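Local coordinates for protein shikimate 5-dehydrogenase (Mycobacterium fortuitum subsp. fortuitum DSM 46621, PDB 4XIJ) that probably catalyses the NADP-dependent interconversion of 3-dehydroshikimate and shikimate, the fourth of seven steps on the route to chorismate, at residues A[13-18]-A[65-70]; A[27-32]-A[46-51]; A[34-39]-A[259-264]. All blocks are in the same frame, centred on the assembly; numbering follows the deposited sequence. Where two conformers were deposited one is given.

Contact 1: residues A[13-18]-A[65-70]; sequences SRKAAV and PEWVGL
The carbonyl oxygen of Glu66 takes two donors where the two segments first come side by side. Lys15 N reaches Glu66 O at 3.0 Å with a nearly straight N-H (163°), and Arg14 NE reaches the same Glu66 O at 2.9 Å. Both donors stand out of the carbonyl plane, on opposite faces of it, so the oxygen is clasped from two sides. Arginine suits this place because its chain, bent at chi2 and chi3, brings the guanidinium both to Glu66 O and over Val68, while NH2 adds a weak bond to Pro65 O. Val68 CB lies under the centre of one guanidinium face, 3.6 Å from Arg14 NH2, and gives the flat cation an apolar seat.

One step on, Val68 N donates to Lys15 O at 2.9 Å, almost in line with the carbonyl, a bond that belongs to the parallel pairing of Lys15 with Trp67. Lys15, Ala17, Trp67 and Leu70 share one face of the sheet, with Ala16 on the opposite one. The pairing puts Lys15 CB over the centre of the six-membered ring of Trp67, 3.7 Å from the centroid, a CH-pi contact. Chi1 (-57°) then turns CG and the rest of the chain so that CD and CE run over the indole, CE 3.6 Å from Trp67 CZ2, before NZ leaves to bond Thr45 OG1. At the ring edge Trp67 CZ3 meets the methyl of Ala17, whose small size lets the broad indole lie close to the strand; Leu70 CD2 touches the same methyl.

Where these two inner strands of the substrate-binding domain begin to pair, then, the arginine holds Glu66 O with weak help at Pro65 O, while the lysine serves as a hydrocarbon cover for the tryptophan and spends its charged end on the neighbouring strand 45-50.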
ATOM      1  N   SER A  13      26.574  -9.253   7.356  1.00 21.20           N
ATOM      2  CA  SER A  13      25.206  -9.250   6.897  1.00 20.40           C
ATOM      3  C   SER A  13      24.355  -8.408   7.806  1.00 17.82           C
ATOM      4  O   SER A  13      24.780  -7.959   8.892  1.00 19.98           O
ATOM      5  CB  SER A  13      24.652 -10.667   6.839  1.00 21.30           C
ATOM      6  OG  SER A  13      24.714 -11.253   8.124  1.00 22.64           O
ATOM      7  N   ARG A  14      23.125  -8.220   7.351  1.00 13.30           N
ATOM      8  CA  ARG A  14      22.180  -7.349   8.039  1.00 11.97           C
ATOM      9  C   ARG A  14      20.896  -8.106   8.348  1.00 10.32           C
ATOM     10  O   ARG A  14      20.655  -9.181   7.814  1.00 12.19           O
ATOM     11  CB  ARG A  14      21.890  -6.118   7.182  1.00 11.66           C
ATOM     12  CG  ARG A  14      23.120  -5.276   6.842  1.00 11.71           C
ATOM     13  CD  ARG A  14      23.883  -4.731   8.059  1.00 11.82           C
ATOM     14  NE  ARG A  14      23.088  -3.828   8.912  1.00 12.46           N
ATOM     15  CZ  ARG A  14      22.900  -2.519   8.681  1.00 13.35           C
ATOM     16  NH1 ARG A  14      23.443  -1.936   7.619  1.00 14.48           N
ATOM     17  NH2 ARG A  14      22.185  -1.777   9.527  1.00 13.50           N
ATOM     18  N   LYS A  15      20.093  -7.553   9.255  1.00  9.31           N
ATOM     19  CA  LYS A  15      18.848  -8.153   9.688  1.00  9.12           C
ATOM     20  C   LYS A  15      17.673  -7.242   9.406  1.00  8.64           C
ATOM     21  O   LYS A  15      17.734  -6.011   9.607  1.00  9.47           O
ATOM     22  CB  LYS A  15      18.878  -8.447  11.185  1.00 10.25           C
ATOM     23  CG  LYS A  15      20.079  -9.364  11.588  1.00 11.73           C
ATOM     24  CD  LYS A  15      19.927  -9.829  13.022  1.00 14.77           C
ATOM     25  CE  LYS A  15      18.882 -10.964  13.078  1.00 19.18           C
ATOM     26  NZ  LYS A  15      19.358 -12.251  12.429  1.00 21.91           N
ATOM     27  N   ALA A  16      16.594  -7.875   8.968  1.00  8.43           N
ATOM     28  CA  ALA A  16      15.327  -7.184   8.758  1.00  8.37           C
ATOM     29  C   ALA A  16      14.170  -8.056   9.228  1.00  8.76           C
ATOM     30  O   ALA A  16      14.349  -9.258   9.499  1.00  8.65           O
ATOM     31  CB  ALA A  16      15.158  -6.770   7.255  1.00  8.30           C
ATOM     32  N   ALA A  17      12.981  -7.489   9.302  1.00  8.04           N
ATOM     33  CA  ALA A  17      11.816  -8.260   9.717  1.00  7.91           C
ATOM     34  C   ALA A  17      10.546  -7.550   9.321  1.00  7.57           C
ATOM     35  O   ALA A  17      10.552  -6.331   9.040  1.00  8.16           O
ATOM     36  CB  ALA A  17      11.792  -8.490  11.245  1.00  8.91           C
ATOM     37  N   VAL A  18       9.456  -8.309   9.353  1.00  7.76           N
ATOM     38  CA  VAL A  18       8.111  -7.711   9.355  1.00  8.36           C
ATOM     39  C   VAL A  18       7.476  -7.861  10.722  1.00  8.36           C
ATOM     40  O   VAL A  18       7.568  -8.910  11.349  1.00  9.35           O
ATOM     41  CB  VAL A  18       7.194  -8.329   8.256  1.00  9.04           C
ATOM     42  CG1 VAL A  18       6.984  -9.881   8.403  1.00  9.61           C
ATOM     43  CG2 VAL A  18       5.829  -7.572   8.186  1.00  9.73           C
ATOM     44  N   PRO A  65      22.661  -2.376  15.973  1.00 14.20           N
ATOM     45  CA  PRO A  65      23.015  -1.704  14.712  1.00 14.53           C
ATOM     46  C   PRO A  65      22.953  -2.633  13.491  1.00 14.30           C
ATOM     47  O   PRO A  65      22.782  -2.131  12.385  1.00 14.51           O
ATOM     48  CB  PRO A  65      24.435  -1.176  14.976  1.00 15.98           C
ATOM     49  CG  PRO A  65      24.929  -1.950  16.086  1.00 16.73           C
ATOM     50  CD  PRO A  65      23.791  -2.374  16.931  1.00 15.06           C
ATOM     51  N   GLU A  66      22.962  -3.947  13.698  1.00 13.58           N
ATOM     52  CA  GLU A  66      22.847  -4.853  12.565  1.00 13.92           C
ATOM     53  C   GLU A  66      21.467  -4.825  11.892  1.00 11.72           C
ATOM     54  O   GLU A  66      21.336  -5.262  10.728  1.00 12.05           O
ATOM     55  CB  GLU A  66      23.193  -6.294  12.990  1.00 15.68           C
ATOM     56  CG  GLU A  66      22.188  -7.004  13.855  1.00 18.52           C
ATOM     57  CD  GLU A  66      22.313  -6.735  15.355  1.00 20.93           C
ATOM     58  OE1 GLU A  66      22.937  -5.713  15.758  1.00 22.09           O
ATOM     59  OE2 GLU A  66      21.771  -7.572  16.138  1.00 22.98           O
ATOM     60  N   TRP A  67      20.468  -4.284  12.590  1.00 10.62           N
ATOM     61  CA  TRP A  67      19.118  -4.199  12.036  1.00  9.81           C
ATOM     62  C   TRP A  67      19.063  -3.029  11.097  1.00 11.30           C
ATOM     63  O   TRP A  67      19.235  -1.865  11.518  1.00 12.06           O
ATOM     64  CB  TRP A  67      18.084  -4.090  13.167  1.00  9.74           C
ATOM     65  CG  TRP A  67      17.929  -5.421  13.858  1.00 10.78           C
ATOM     66  CD1 TRP A  67      18.705  -5.932  14.884  1.00 10.92           C
ATOM     67  CD2 TRP A  67      16.961  -6.424  13.543  1.00 11.36           C
ATOM     68  NE1 TRP A  67      18.248  -7.193  15.220  1.00 11.30           N
ATOM     69  CE2 TRP A  67      17.172  -7.505  14.421  1.00 11.60           C
ATOM     70  CE3 TRP A  67      15.902  -6.500  12.616  1.00 12.22           C
ATOM     71  CZ2 TRP A  67      16.371  -8.670  14.395  1.00 12.23           C
ATOM     72  CZ3 TRP A  67      15.112  -7.651  12.586  1.00 12.65           C
ATOM     73  CH2 TRP A  67      15.362  -8.724  13.472  1.00 12.52           C
ATOM     74  N   VAL A  68      18.755  -3.326   9.831  1.00 10.54           N
ATOM     75  CA  VAL A  68      18.821  -2.336   8.773  1.00 10.64           C
ATOM     76  C   VAL A  68      17.445  -1.773   8.437  1.00  8.70           C
ATOM     77  O   VAL A  68      17.337  -0.645   7.965  1.00 11.24           O
ATOM     78  CB  VAL A  68      19.457  -2.958   7.486  1.00 11.36           C
ATOM     79  CG1 VAL A  68      18.568  -4.061   6.870  1.00 12.42           C
ATOM     80  CG2 VAL A  68      19.817  -1.891   6.457  1.00 11.73           C
ATOM     81  N   GLY A  69      16.384  -2.560   8.599  1.00  8.25           N
ATOM     82  CA  GLY A  69      15.056  -2.114   8.174  1.00  8.12           C
ATOM     83  C   GLY A  69      13.974  -3.032   8.703  1.00  7.88           C
ATOM     84  O   GLY A  69      14.252  -4.201   8.997  1.00  8.58           O
ATOM     85  N   LEU A  70      12.770  -2.484   8.834  1.00  7.92           N
ATOM     86  CA  LEU A  70      11.590  -3.246   9.201  1.00  8.55           C
ATOM     87  C   LEU A  70      10.425  -2.896   8.311  1.00  8.23           C
ATOM     88  O   LEU A  70      10.206  -1.715   8.009  1.00  8.39           O
ATOM     89  CB  LEU A  70      11.194  -2.964  10.654  1.00  9.92           C
ATOM     90  CG  LEU A  70      12.263  -3.189  11.706  1.00 11.48           C
ATOM     91  CD1 LEU A  70      11.862  -2.485  13.003  1.00 12.91           C
ATOM     92  CD2 LEU A  70      12.436  -4.690  11.896  1.00 11.62           C
TER

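Contact 2: residues A[27-32]-A[46-51]; sequences RSPQLH and YERIEC
Ser28, at the start of helix 28-38, sets its CB 3.3 Å from Tyr46 OH, and its small side chain lets the phenol pass close by; a sulfate ion, probably from the crystallisation liquor, lies about 5 Å from this serine side chain and may mark an anion pocket. Pro29 follows, well suited to the first turn of a helix, where its missing N-H costs no bond. It works in two directions: its CA lies 3.4 Å from Tyr46 CD1, and its CG rests over the centre of the Arg48 guanidinium, 3.5 Å from NH2. Gln30 bends at chi2 and brings OE1 to the guanidinium edge, where Arg48 NH2 donates a weak bond of 2.9 Å with the amide and guanidinium planes 69° apart. His32, one turn after Ser28, presents a ring face to Tyr46, with Tyr46 CE2 3.3 Å from His32 CG; the ring planes are inclined at 33° in an oblique meeting. Tyr46 sends its CG anti to the backbone N (chi1 -161°), which carries the ring from the strand into the angle between Pro29 and His32. Polar partners beyond the two segments fix these groups further: Ser71 OG bonds Tyr46 OH, Ser26 O and Ile23 O both take Arg48 NH1 and hold it more firmly than Gln30 does, and Gln256 OE1 bonds His32 NE2.

This is the helix-to-strand face of the beta-alpha-beta unit formed by strand 15-20, helix 28-38 and strand 45-50: the helix runs antiparallel to the edge strand, Tyr46 also packs on Ala16 and Val18 of the adjoining strand, and the helix is backed by helix 246-261 through Leu31 and His32.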
ATOM      1  N   ARG A  27       3.587 -11.077   2.742  1.00 11.35           N
ATOM      2  CA  ARG A  27       4.531 -11.573   1.743  1.00 10.49           C
ATOM      3  C   ARG A  27       5.866 -10.873   1.849  1.00 10.18           C
ATOM      4  O   ARG A  27       6.760 -11.125   1.027  1.00 10.19           O
ATOM      5  CB  ARG A  27       3.982 -11.368   0.324  1.00 11.96           C
ATOM      6  CG  ARG A  27       2.601 -11.962   0.040  1.00 15.85           C
ATOM      7  CD  ARG A  27       2.392 -13.305   0.530  1.00 17.82           C
ATOM      8  NE  ARG A  27       1.395 -14.028  -0.256  1.00 17.08           N
ATOM      9  CZ  ARG A  27       0.201 -14.424   0.161  1.00 16.97           C
ATOM     10  NH1 ARG A  27      -0.236 -14.155   1.395  1.00 17.80           N
ATOM     11  NH2 ARG A  27      -0.545 -15.139  -0.668  1.00 15.55           N
ATOM     12  N   SER A  28       6.036 -10.015   2.839  1.00  9.21           N
ATOM     13  CA  SER A  28       7.282  -9.244   2.897  1.00  9.03           C
ATOM     14  C   SER A  28       8.534 -10.120   3.020  1.00  8.77           C
ATOM     15  O   SER A  28       9.513  -9.835   2.343  1.00  8.19           O
ATOM     16  CB  SER A  28       7.233  -8.232   4.039  1.00 11.34           C
ATOM     17  OG  SER A  28       6.280  -7.267   3.695  1.00 12.51           O
ATOM     18  N   PRO A  29       8.514 -11.180   3.854  1.00  8.74           N
ATOM     19  CA  PRO A  29       9.747 -11.987   3.941  1.00  9.23           C
ATOM     20  C   PRO A  29      10.136 -12.609   2.601  1.00  8.39           C
ATOM     21  O   PRO A  29      11.312 -12.568   2.205  1.00  9.15           O
ATOM     22  CB  PRO A  29       9.395 -13.070   4.973  1.00  9.65           C
ATOM     23  CG  PRO A  29       8.374 -12.386   5.845  1.00  9.17           C
ATOM     24  CD  PRO A  29       7.515 -11.619   4.853  1.00  8.62           C
ATOM     25  N   GLN A  30       9.145 -13.124   1.884  1.00  8.11           N
ATOM     26  CA  GLN A  30       9.376 -13.736   0.588  1.00  8.45           C
ATOM     27  C   GLN A  30       9.938 -12.768  -0.415  1.00  7.89           C
ATOM     28  O   GLN A  30      10.888 -13.104  -1.145  1.00  7.96           O
ATOM     29  CB  GLN A  30       8.054 -14.325   0.021  1.00  9.41           C
ATOM     30  CG  GLN A  30       7.503 -15.511   0.757  1.00 11.45           C
ATOM     31  CD  GLN A  30       6.381 -15.073   1.695  1.00 11.95           C
ATOM     32  OE1 GLN A  30       6.598 -14.239   2.596  1.00 12.98           O
ATOM     33  NE2 GLN A  30       5.168 -15.631   1.495  1.00 13.15           N
ATOM     34  N   LEU A  31       9.304 -11.610  -0.545  1.00  7.27           N
ATOM     35  CA  LEU A  31       9.747 -10.657  -1.557  1.00  7.37           C
ATOM     36  C   LEU A  31      11.120 -10.082  -1.224  1.00  7.70           C
ATOM     37  O   LEU A  31      11.957  -9.912  -2.121  1.00  8.01           O
ATOM     38  CB  LEU A  31       8.724  -9.529  -1.704  1.00  8.58           C
ATOM     39  CG  LEU A  31       7.384  -9.975  -2.328  1.00 10.75           C
ATOM     40  CD1 LEU A  31       6.316  -8.905  -2.088  1.00 12.74           C
ATOM     41  CD2 LEU A  31       7.510 -10.241  -3.791  1.00 12.70           C
ATOM     42  N   HIS A  32      11.379  -9.844   0.059  1.00  7.74           N
ATOM     43  CA  HIS A  32      12.697  -9.352   0.452  1.00  7.53           C
ATOM     44  C   HIS A  32      13.774 -10.407   0.299  1.00  7.27           C
ATOM     45  O   HIS A  32      14.847 -10.104  -0.231  1.00  7.79           O
ATOM     46  CB  HIS A  32      12.696  -8.802   1.888  1.00  7.64           C
ATOM     47  CG  HIS A  32      12.147  -7.398   2.008  1.00  7.20           C
ATOM     48  ND1 HIS A  32      12.957  -6.294   2.172  1.00  7.91           N
ATOM     49  CD2 HIS A  32      10.875  -6.924   1.935  1.00  7.51           C
ATOM     50  CE1 HIS A  32      12.212  -5.199   2.201  1.00  7.98           C
ATOM     51  NE2 HIS A  32      10.937  -5.557   2.077  1.00  8.24           N
ATOM     52  N   TYR A  46      15.585 -12.143   7.110  1.00 10.99           N
ATOM     53  CA  TYR A  46      14.311 -11.441   7.146  1.00 11.13           C
ATOM     54  C   TYR A  46      13.318 -12.305   7.879  1.00 12.16           C
ATOM     55  O   TYR A  46      12.901 -13.335   7.340  1.00 15.33           O
ATOM     56  CB  TYR A  46      13.813 -11.112   5.728  1.00 11.58           C
ATOM     57  CG  TYR A  46      12.777 -10.033   5.738  1.00 11.34           C
ATOM     58  CD1 TYR A  46      11.531 -10.288   6.272  1.00 12.49           C
ATOM     59  CD2 TYR A  46      13.043  -8.758   5.227  1.00 11.02           C
ATOM     60  CE1 TYR A  46      10.579  -9.337   6.326  1.00 13.45           C
ATOM     61  CE2 TYR A  46      12.045  -7.728   5.273  1.00 10.80           C
ATOM     62  CZ  TYR A  46      10.807  -8.069   5.843  1.00 12.45           C
ATOM     63  OH  TYR A  46       9.770  -7.222   5.911  1.00 15.50           O
ATOM     64  N   GLU A  47      12.948 -11.921   9.091  1.00 10.89           N
ATOM     65  CA  GLU A  47      12.052 -12.759   9.859  1.00 12.10           C
ATOM     66  C   GLU A  47      10.673 -12.150  10.075  1.00 10.01           C
ATOM     67  O   GLU A  47      10.445 -11.015   9.698  1.00 11.29           O
ATOM     68  CB  GLU A  47      12.678 -13.116  11.189  1.00 16.13           C
ATOM     69  CG  GLU A  47      13.001 -11.989  12.074  1.00 17.31           C
ATOM     70  CD  GLU A  47      14.023 -12.438  13.138  1.00 19.65           C
ATOM     71  OE1 GLU A  47      15.243 -12.261  12.924  1.00 20.55           O
ATOM     72  OE2 GLU A  47      13.606 -13.015  14.159  1.00 22.04           O
ATOM     73  N   ARG A  48       9.767 -12.968  10.617  1.00 10.65           N
ATOM     74  CA  ARG A  48       8.430 -12.540  11.044  1.00 13.44           C
ATOM     75  C   ARG A  48       8.400 -12.395  12.532  1.00 14.51           C
ATOM     76  O   ARG A  48       8.709 -13.382  13.234  1.00 17.01           O
ATOM     77  CB  ARG A  48       7.368 -13.568  10.699  1.00 16.55           C
ATOM     78  CG  ARG A  48       7.050 -13.698   9.279  1.00 15.11           C
ATOM     79  CD  ARG A  48       5.955 -14.836   9.034  1.00 13.08           C
ATOM     80  NE  ARG A  48       6.194 -15.209   7.648  1.00 11.42           N
ATOM     81  CZ  ARG A  48       5.608 -14.632   6.608  1.00 10.66           C
ATOM     82  NH1 ARG A  48       4.679 -13.697   6.790  1.00 12.09           N
ATOM     83  NH2 ARG A  48       5.982 -14.967   5.383  1.00 10.99           N
ATOM     84  N   ILE A  49       7.985 -11.240  13.022  1.00 14.20           N
ATOM     85  CA  ILE A  49       7.843 -11.034  14.457  1.00 14.44           C
ATOM     86  C   ILE A  49       6.429 -10.607  14.793  1.00 14.05           C
ATOM     87  O   ILE A  49       5.979  -9.548  14.382  1.00 14.26           O
ATOM     88  CB  ILE A  49       8.868  -9.996  14.972  1.00 15.22           C
ATOM     89  CG1 ILE A  49      10.295 -10.423  14.604  1.00 16.47           C
ATOM     90  CG2 ILE A  49       8.761  -9.884  16.463  1.00 15.55           C
ATOM     91  CD1 ILE A  49      11.394  -9.358  14.854  1.00 17.24           C
ATOM     92  N   GLU A  50       5.720 -11.445  15.537  1.00 14.72           N
ATOM     93  CA  GLU A  50       4.393 -11.068  15.992  1.00 14.71           C
ATOM     94  C   GLU A  50       4.554  -9.912  16.976  1.00 13.12           C
ATOM     95  O   GLU A  50       5.396  -9.957  17.891  1.00 14.45           O
ATOM     96  CB  GLU A  50       3.665 -12.261  16.638  1.00 18.84           C
ATOM     97  CG  GLU A  50       2.181 -11.982  16.869  1.00 23.12           C
ATOM     98  CD  GLU A  50       1.407 -13.154  17.450  1.00 29.51           C
ATOM     99  OE1 GLU A  50       2.019 -14.219  17.715  1.00 32.01           O
ATOM    100  OE2 GLU A  50       0.181 -12.969  17.671  1.00 32.85           O
ATOM    101  N   CYS A  51       3.778  -8.851  16.769  1.00 10.70           N
ATOM    102  CA  CYS A  51       4.001  -7.578  17.470  1.00 10.72           C
ATOM    103  C   CYS A  51       2.720  -6.764  17.471  1.00 10.89           C
ATOM    104  O   CYS A  51       2.168  -6.511  16.397  1.00 12.47           O
ATOM    105  CB  CYS A  51       5.104  -6.759  16.783  1.00 11.31           C
ATOM    106  SG  CYS A  51       5.668  -5.369  17.728  1.00 12.78           S
TER

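Contact 3: residues A[34-39]-A[259-264]; sequences AAYRAL and QFTGMP
The Phe260 ring receives Tyr36 OH at its edge, in the ring plane, with the oxygen 3.4 Å from CD2. The same hydroxyl is hydrogen-bonded to His32 ND1, whose ring in turn meets the Phe260 ring. The Tyr36 ring is approached obliquely by the Thr261 methyl, CG2 lying 3.9 Å from CE1, and takes Trp44 edge-to-face. Long aromatic side chains suit this buried place because they bridge backbones whose nearest CA atoms, of Tyr36 and Thr261, are 8.2 Å apart.

Here the end of helix 28-38, in the substrate-binding domain, meets the end of helix 246-261, which the chain reaches only after the nucleotide-binding half of this two-domain dehydrogenase. Thr261 closes that second helix with an ST turn: its OG1 sits between the backbone N and the carbonyl carbon (chi1 65°) and accepts from Met263 N at 3.1 Å, while also bonding Val257 O. Gly262 between them adopts positive phi, easily allowed without a side chain.

Leu39 packs next to them. The Leu39 and Thr261 side chains cross at about a right angle, Leu39 CD1 nearest Thr261 OG1 at 3.9 Å. Leu39 CD2 approaches Met263 CB at 4.0 Å and Pro264 O at 3.7 Å; in one of its two conformers Met263 slides past the leucine in the opposite direction.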
ATOM      1  N   ALA A  34      13.819 -12.940  -1.753  1.00  7.66           N
ATOM      2  CA  ALA A  34      14.035 -13.079  -3.193  1.00  8.80           C
ATOM      3  C   ALA A  34      14.903 -11.937  -3.720  1.00  7.73           C
ATOM      4  O   ALA A  34      15.815 -12.158  -4.526  1.00  8.56           O
ATOM      5  CB  ALA A  34      12.717 -13.096  -3.925  1.00  8.91           C
ATOM      6  N   ALA A  35      14.650 -10.722  -3.250  1.00  7.81           N
ATOM      7  CA  ALA A  35      15.462  -9.591  -3.667  1.00  7.92           C
ATOM      8  C   ALA A  35      16.896  -9.663  -3.176  1.00  7.93           C
ATOM      9  O   ALA A  35      17.818  -9.462  -3.968  1.00  8.07           O
ATOM     10  CB  ALA A  35      14.825  -8.290  -3.168  1.00  8.77           C
ATOM     11  N   TYR A  36      17.083 -10.000  -1.899  1.00  7.40           N
ATOM     12  CA  TYR A  36      18.434 -10.025  -1.376  1.00  7.85           C
ATOM     13  C   TYR A  36      19.273 -11.077  -2.079  1.00  7.27           C
ATOM     14  O   TYR A  36      20.440 -10.829  -2.378  1.00  8.37           O
ATOM     15  CB  TYR A  36      18.470 -10.295   0.141  1.00  7.46           C
ATOM     16  CG  TYR A  36      17.677  -9.304   1.004  1.00  6.85           C
ATOM     17  CD1 TYR A  36      17.246  -8.040   0.520  1.00  8.13           C
ATOM     18  CD2 TYR A  36      17.278  -9.665   2.310  1.00  7.39           C
ATOM     19  CE1 TYR A  36      16.476  -7.202   1.356  1.00  7.93           C
ATOM     20  CE2 TYR A  36      16.554  -8.822   3.129  1.00  7.97           C
ATOM     21  CZ  TYR A  36      16.141  -7.609   2.637  1.00  7.62           C
ATOM     22  OH  TYR A  36      15.375  -6.828   3.442  1.00  8.35           O
ATOM     23  N   ARG A  37      18.686 -12.225  -2.387  1.00  7.06           N
ATOM     24  CA  ARG A  37      19.435 -13.262  -3.103  1.00  7.28           C
ATOM     25  C   ARG A  37      19.824 -12.775  -4.522  1.00  7.64           C
ATOM     26  O   ARG A  37      20.976 -12.929  -4.939  1.00  9.11           O
ATOM     27  CB  ARG A  37      18.580 -14.539  -3.156  1.00  7.44           C
ATOM     28  CG  ARG A  37      18.484 -15.187  -1.807  1.00  8.16           C
ATOM     29  CD  ARG A  37      17.361 -16.240  -1.699  1.00  8.92           C
ATOM     30  NE  ARG A  37      17.266 -16.657  -0.307  1.00  8.45           N
ATOM     31  CZ  ARG A  37      16.292 -17.401   0.212  1.00  7.89           C
ATOM     32  NH1 ARG A  37      15.298 -17.879  -0.538  1.00  8.47           N
ATOM     33  NH2 ARG A  37      16.309 -17.697   1.515  1.00  9.98           N
ATOM     34  N   ALA A  38      18.895 -12.107  -5.217  1.00  7.63           N
ATOM     35  CA  ALA A  38      19.184 -11.563  -6.538  1.00  9.13           C
ATOM     36  C   ALA A  38      20.255 -10.451  -6.506  1.00  8.63           C
ATOM     37  O   ALA A  38      21.030 -10.293  -7.462  1.00 11.10           O
ATOM     38  CB  ALA A  38      17.896 -11.047  -7.175  1.00  9.71           C
ATOM     39  N   LEU A  39      20.311  -9.726  -5.384  1.00  8.61           N
ATOM     40  CA  LEU A  39      21.288  -8.646  -5.188  1.00  8.35           C
ATOM     41  C   LEU A  39      22.625  -9.134  -4.648  1.00  7.98           C
ATOM     42  O   LEU A  39      23.530  -8.328  -4.442  1.00  9.89           O
ATOM     43  CB  LEU A  39      20.717  -7.607  -4.207  1.00  9.19           C
ATOM     44  CG  LEU A  39      19.535  -6.808  -4.760  1.00  9.74           C
ATOM     45  CD1 LEU A  39      18.908  -6.035  -3.650  1.00  9.61           C
ATOM     46  CD2 LEU A  39      19.915  -5.898  -5.921  1.00 11.05           C
ATOM     47  N   GLN A 259      15.405   1.123  -0.163  1.00 11.54           N
ATOM     48  CA  GLN A 259      15.835   1.844   1.021  1.00 11.82           C
ATOM     49  C   GLN A 259      16.715   1.005   1.949  1.00 11.91           C
ATOM     50  O   GLN A 259      17.636   1.547   2.600  1.00 12.53           O
ATOM     51  CB  GLN A 259      14.617   2.368   1.798  1.00 12.85           C
ATOM     52  CG  GLN A 259      13.903   3.486   1.015  1.00 14.09           C
ATOM     53  CD  GLN A 259      12.784   4.119   1.809  1.00 14.01           C
ATOM     54  OE1 GLN A 259      12.970   4.475   2.964  1.00 17.02           O
ATOM     55  NE2 GLN A 259      11.603   4.256   1.204  1.00 13.73           N
ATOM     56  N   PHE A 260      16.421  -0.299   2.059  1.00  9.91           N
ATOM     57  CA  PHE A 260      17.204  -1.130   2.989  1.00 10.53           C
ATOM     58  C   PHE A 260      18.597  -1.432   2.410  1.00 11.02           C
ATOM     59  O   PHE A 260      19.576  -1.514   3.164  1.00 12.97           O
ATOM     60  CB  PHE A 260      16.543  -2.479   3.289  1.00 10.04           C
ATOM     61  CG  PHE A 260      15.201  -2.434   4.060  1.00  9.74           C
ATOM     62  CD1 PHE A 260      14.541  -1.231   4.371  1.00  9.99           C
ATOM     63  CD2 PHE A 260      14.597  -3.645   4.451  1.00  9.70           C
ATOM     64  CE1 PHE A 260      13.314  -1.243   5.039  1.00  9.35           C
ATOM     65  CE2 PHE A 260      13.344  -3.666   5.125  1.00  8.89           C
ATOM     66  CZ  PHE A 260      12.714  -2.454   5.415  1.00  8.63           C
ATOM     67  N   THR A 261      18.671  -1.676   1.101  1.00 10.85           N
ATOM     68  CA  THR A 261      19.940  -2.166   0.506  1.00 10.53           C
ATOM     69  C   THR A 261      20.760  -1.107  -0.167  1.00 12.65           C
ATOM     70  O   THR A 261      21.934  -1.331  -0.421  1.00 14.07           O
ATOM     71  CB  THR A 261      19.707  -3.261  -0.562  1.00 10.26           C
ATOM     72  OG1 THR A 261      19.002  -2.679  -1.666  1.00 10.47           O
ATOM     73  CG2 THR A 261      18.910  -4.410   0.034  1.00 11.24           C
ATOM     74  N   GLY A 262      20.134   0.019  -0.492  1.00 12.86           N
ATOM     75  CA  GLY A 262      20.787   1.041  -1.303  1.00 14.41           C
ATOM     76  C   GLY A 262      20.991   0.679  -2.767  1.00 14.14           C
ATOM     77  O   GLY A 262      21.714   1.394  -3.480  1.00 16.15           O
ATOM     78  N   MET A 263      20.374  -0.410  -3.216  1.00 12.10           N
ATOM     79  CA  MET A 263      20.527  -0.905  -4.585  0.72 13.39           C
ATOM     80  C   MET A 263      19.180  -0.824  -5.312  1.00 12.94           C
ATOM     81  O   MET A 263      18.116  -0.926  -4.683  1.00 13.38           O
ATOM     82  CB  MET A 263      21.056  -2.342  -4.564  0.72 14.51           C
ATOM     83  CG  MET A 263      22.175  -2.526  -3.533  0.72 17.07           C
ATOM     84  SD  MET A 263      22.690  -4.247  -3.343  0.72 19.91           S
ATOM     85  CE  MET A 263      23.429  -4.286  -4.931  0.72 20.82           C
ATOM     86  N   PRO A 264      19.196  -0.644  -6.637  1.00 13.31           N
ATOM     87  CA  PRO A 264      17.947  -0.701  -7.414  1.00 12.25           C
ATOM     88  C   PRO A 264      17.224  -2.032  -7.221  1.00 11.43           C
ATOM     89  O   PRO A 264      17.873  -3.087  -7.119  1.00 12.74           O
ATOM     90  CB  PRO A 264      18.423  -0.533  -8.848  1.00 13.84           C
ATOM     91  CG  PRO A 264      19.725   0.236  -8.691  1.00 16.10           C
ATOM     92  CD  PRO A 264      20.359  -0.358  -7.480  1.00 15.32           C
TER

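How the contacts relate
From the N terminus, strand 15-20 supplies the first half of contact 1, and that loop closes only when strand 67-72 arrives beside it. Nested within the loop is contact 2, where helix 28-38 is closed against strand 45-50, on the other flank of strand 15-20. The later part of that helix enters contact 3, whose partner comes some 220 residues further on; contact 3 therefore crosses both of the others in chain order. The three meet around Phe260, which packs against Gly69 and Leu70 of contact 1 and His32 of contact 2. Together they bind sheet, first helix and helix 246-261 into one domain.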